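Local coordinates for protein iron dependent repressor (Sulfolobus solfataricus, PDB 2X4H) that probably binds DNA as a metal-dependent transcriptional regulator of the DtxR/MntR family, with zinc ions bound in the crystal, at residues L91-G96 with Q100-Y105. Residues are numbered along the deposited sequence; the frame is centred on the assembly and turned at random.
With ZN (zinc ion), chain M.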
ATOM      1  N   LEU C  91       6.741  -9.940 -29.564  1.00 35.31           N
ATOM      2  CA  LEU C  91       6.011  -9.030 -30.458  1.00 35.47           C
ATOM      3  C   LEU C  91       6.972  -7.989 -31.007  1.00 35.97           C
ATOM      4  O   LEU C  91       6.965  -7.719 -32.201  1.00 37.95           O
ATOM      5  CB  LEU C  91       4.826  -8.340 -29.759  1.00 35.41           C
ATOM      6  CG  LEU C  91       4.137  -7.209 -30.539  1.00 36.08           C
ATOM      7  CD1 LEU C  91       3.485  -7.733 -31.797  1.00 34.17           C
ATOM      8  CD2 LEU C  91       3.127  -6.451 -29.613  1.00 35.46           C
ATOM      9  N   LEU C  92       7.812  -7.430 -30.147  1.00 35.80           N
ATOM     10  CA  LEU C  92       8.660  -6.309 -30.536  1.00 36.68           C
ATOM     11  C   LEU C  92       9.742  -6.748 -31.511  1.00 37.66           C
ATOM     12  O   LEU C  92      10.007  -6.067 -32.517  1.00 38.33           O
ATOM     13  CB  LEU C  92       9.240  -5.609 -29.304  1.00 36.77           C
ATOM     14  CG  LEU C  92       8.215  -4.952 -28.370  1.00 36.43           C
ATOM     15  CD1 LEU C  92       8.910  -4.182 -27.277  1.00 34.75           C
ATOM     16  CD2 LEU C  92       7.244  -4.036 -29.121  1.00 36.20           C
ATOM     17  N   VAL C  93      10.321  -7.924 -31.277  1.00 38.15           N
ATOM     18  CA  VAL C  93      11.300  -8.454 -32.219  1.00 39.08           C
ATOM     19  C   VAL C  93      10.608  -8.784 -33.537  1.00 39.04           C
ATOM     20  O   VAL C  93      11.169  -8.520 -34.615  1.00 40.21           O
ATOM     21  CB  VAL C  93      12.073  -9.655 -31.619  1.00 40.32           C
ATOM     22  CG1 VAL C  93      12.846 -10.439 -32.682  1.00 40.91           C
ATOM     23  CG2 VAL C  93      13.017  -9.171 -30.515  1.00 42.10           C
ATOM     24  N   ASN C  94       9.395  -9.339 -33.481  1.00 38.09           N
ATOM     25  CA  ASN C  94       8.710  -9.787 -34.727  1.00 38.55           C
ATOM     26  C   ASN C  94       8.285  -8.593 -35.592  1.00 39.38           C
ATOM     27  O   ASN C  94       8.099  -8.735 -36.815  1.00 39.69           O
ATOM     28  CB  ASN C  94       7.477 -10.646 -34.448  1.00 37.24           C
ATOM     29  CG  ASN C  94       7.809 -12.010 -33.915  1.00 38.18           C
ATOM     30  OD1 ASN C  94       8.987 -12.374 -33.725  1.00 38.61           O
ATOM     31  ND2 ASN C  94       6.756 -12.802 -33.656  1.00 37.01           N
ATOM     32  N   ILE C  95       8.128  -7.421 -34.968  1.00 39.16           N
ATOM     33  CA  ILE C  95       7.799  -6.223 -35.740  1.00 40.46           C
ATOM     34  C   ILE C  95       9.021  -5.382 -36.030  1.00 41.88           C
ATOM     35  O   ILE C  95       8.880  -4.251 -36.474  1.00 43.82           O
ATOM     36  CB  ILE C  95       6.691  -5.375 -35.062  1.00 40.29           C
ATOM     37  CG1 ILE C  95       7.210  -4.624 -33.833  1.00 41.20           C
ATOM     38  CG2 ILE C  95       5.516  -6.260 -34.643  1.00 38.95           C
ATOM     39  CD1 ILE C  95       6.132  -3.802 -33.130  1.00 40.55           C
ATOM     40  N   GLY C  96      10.215  -5.913 -35.784  1.00 42.10           N
ATOM     41  CA  GLY C  96      11.453  -5.282 -36.252  1.00 44.21           C
ATOM     42  C   GLY C  96      12.332  -4.537 -35.260  1.00 45.65           C
ATOM     43  O   GLY C  96      13.249  -3.852 -35.659  1.00 48.23           O
ATOM     44  N   GLN C 100      17.802  -6.335 -27.656  1.00 53.51           N
ATOM     45  CA  GLN C 100      18.230  -5.645 -26.461  1.00 55.25           C
ATOM     46  C   GLN C 100      17.350  -4.415 -26.228  1.00 53.83           C
ATOM     47  O   GLN C 100      16.907  -4.174 -25.122  1.00 53.13           O
ATOM     48  CB  GLN C 100      19.698  -5.264 -26.526  1.00 59.92           C
ATOM     49  CG  GLN C 100      20.110  -4.367 -25.366  1.00 64.15           C
ATOM     50  CD  GLN C 100      21.298  -4.890 -24.602  1.00 70.05           C
ATOM     51  OE1 GLN C 100      22.259  -5.392 -25.191  1.00 74.45           O
ATOM     52  NE2 GLN C 100      21.250  -4.765 -23.273  1.00 71.36           N
ATOM     53  N   THR C 101      17.085  -3.656 -27.288  1.00 52.45           N
ATOM     54  CA  THR C 101      16.173  -2.527 -27.208  1.00 50.39           C
ATOM     55  C   THR C 101      14.756  -3.001 -26.881  1.00 47.01           C
ATOM     56  O   THR C 101      14.011  -2.323 -26.181  1.00 47.59           O
ATOM     57  CB  THR C 101      16.177  -1.733 -28.528  1.00 50.98           C
ATOM     58  OG1 THR C 101      17.526  -1.392 -28.884  1.00 53.20           O
ATOM     59  CG2 THR C 101      15.332  -0.470 -28.398  1.00 50.27           C
ATOM     60  N   ALA C 102      14.391  -4.181 -27.372  1.00 45.56           N
ATOM     61  CA  ALA C 102      13.103  -4.789 -27.038  1.00 43.81           C
ATOM     62  C   ALA C 102      12.985  -5.068 -25.547  1.00 43.31           C
ATOM     63  O   ALA C 102      11.945  -4.833 -24.957  1.00 44.14           O
ATOM     64  CB  ALA C 102      12.901  -6.096 -27.840  1.00 43.53           C
ATOM     65  N   CYS C 103      14.047  -5.589 -24.943  1.00 44.36           N
ATOM     66  CA  CYS C 103      14.051  -5.895 -23.528  1.00 45.35           C
ATOM     67  C   CYS C 103      13.842  -4.609 -22.707  1.00 46.91           C
ATOM     68  O   CYS C 103      12.995  -4.564 -21.822  1.00 46.46           O
ATOM     69  CB  CYS C 103      15.369  -6.585 -23.142  1.00 48.07           C
ATOM     70  SG  CYS C 103      15.346  -7.317 -21.489  1.00 47.13           S
ATOM     71  N   GLU C 104      14.599  -3.565 -23.055  1.00 49.28           N
ATOM     72  CA  GLU C 104      14.559  -2.278 -22.356  1.00 52.72           C
ATOM     73  C   GLU C 104      13.201  -1.596 -22.519  1.00 50.68           C
ATOM     74  O   GLU C 104      12.618  -1.122 -21.562  1.00 51.97           O
ATOM     75  CB  GLU C 104      15.687  -1.368 -22.866  1.00 56.74           C
ATOM     76  CG  GLU C 104      17.092  -1.871 -22.518  1.00 63.27           C
ATOM     77  CD  GLU C 104      18.204  -1.311 -23.417  1.00 70.88           C
ATOM     78  OE1 GLU C 104      19.363  -1.766 -23.267  1.00 77.12           O
ATOM     79  OE2 GLU C 104      17.936  -0.434 -24.277  1.00 72.64           O
ATOM     80  N   TYR C 105      12.681  -1.587 -23.736  1.00 48.65           N
ATOM     81  CA  TYR C 105      11.373  -0.995 -23.976  1.00 48.06           C
ATOM     82  C   TYR C 105      10.272  -1.730 -23.245  1.00 47.14           C
ATOM     83  O   TYR C 105       9.384  -1.105 -22.679  1.00 47.70           O
ATOM     84  CB  TYR C 105      11.025  -1.040 -25.452  1.00 46.89           C
ATOM     85  CG  TYR C 105      11.641  -0.004 -26.362  1.00 48.74           C
ATOM     86  CD1 TYR C 105      12.282   1.130 -25.885  1.00 51.79           C
ATOM     87  CD2 TYR C 105      11.526  -0.161 -27.736  1.00 48.71           C
ATOM     88  CE1 TYR C 105      12.809   2.083 -26.773  1.00 55.07           C
ATOM     89  CE2 TYR C 105      12.028   0.766 -28.607  1.00 51.43           C
ATOM     90  CZ  TYR C 105      12.670   1.885 -28.134  1.00 54.81           C
ATOM     91  OH  TYR C 105      13.164   2.788 -29.058  1.00 59.47           O
TER
HETATM   92 ZN    ZN M1139      14.025  -9.069 -21.376  1.00 48.13          ZN
HETATM   93  O   HOH W   1      14.053 -11.153 -20.609  1.00 16.81           O
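Two consecutive helices joined by a short turn in the metal-binding and dimerisation region bring L92 and V93, at the end of helix 72-94, against A102 of helix 99-107. The methyl of A102 meets both residues: its CB lies 4.0 Å from L92 CB and 4.1 Å from V93 CG2. With an alanine at this point the helices come close, L92 CA and A102 CA being 5.9 Å apart. The extended chi2 of L92 (-174°) carries CD1 on past the methyl, to within 3.9 Å of A102 O and 4.2 Å of Y105 CB. No hydrogen bond crosses between the segments; the join is apolar. The turn begins with a Schellman motif, in which the N-H of G96, at positive phi, bonds V93 O (N to O 3.0 Å) and I97 N returns to L92 O. C103 turns its CB away from residues 91-96, and its SG, anti to the backbone N, binds zinc at 2.2 Å; a water, H85 and E89 are the other ligands. Y105 OH hydrogen-bonds E116 of the second subunit, whose I117 packs on L92. Helix-to-helix packing beside a shared metal and a subunit interface is consistent with a DtxR/MntR-type dimerisation domain.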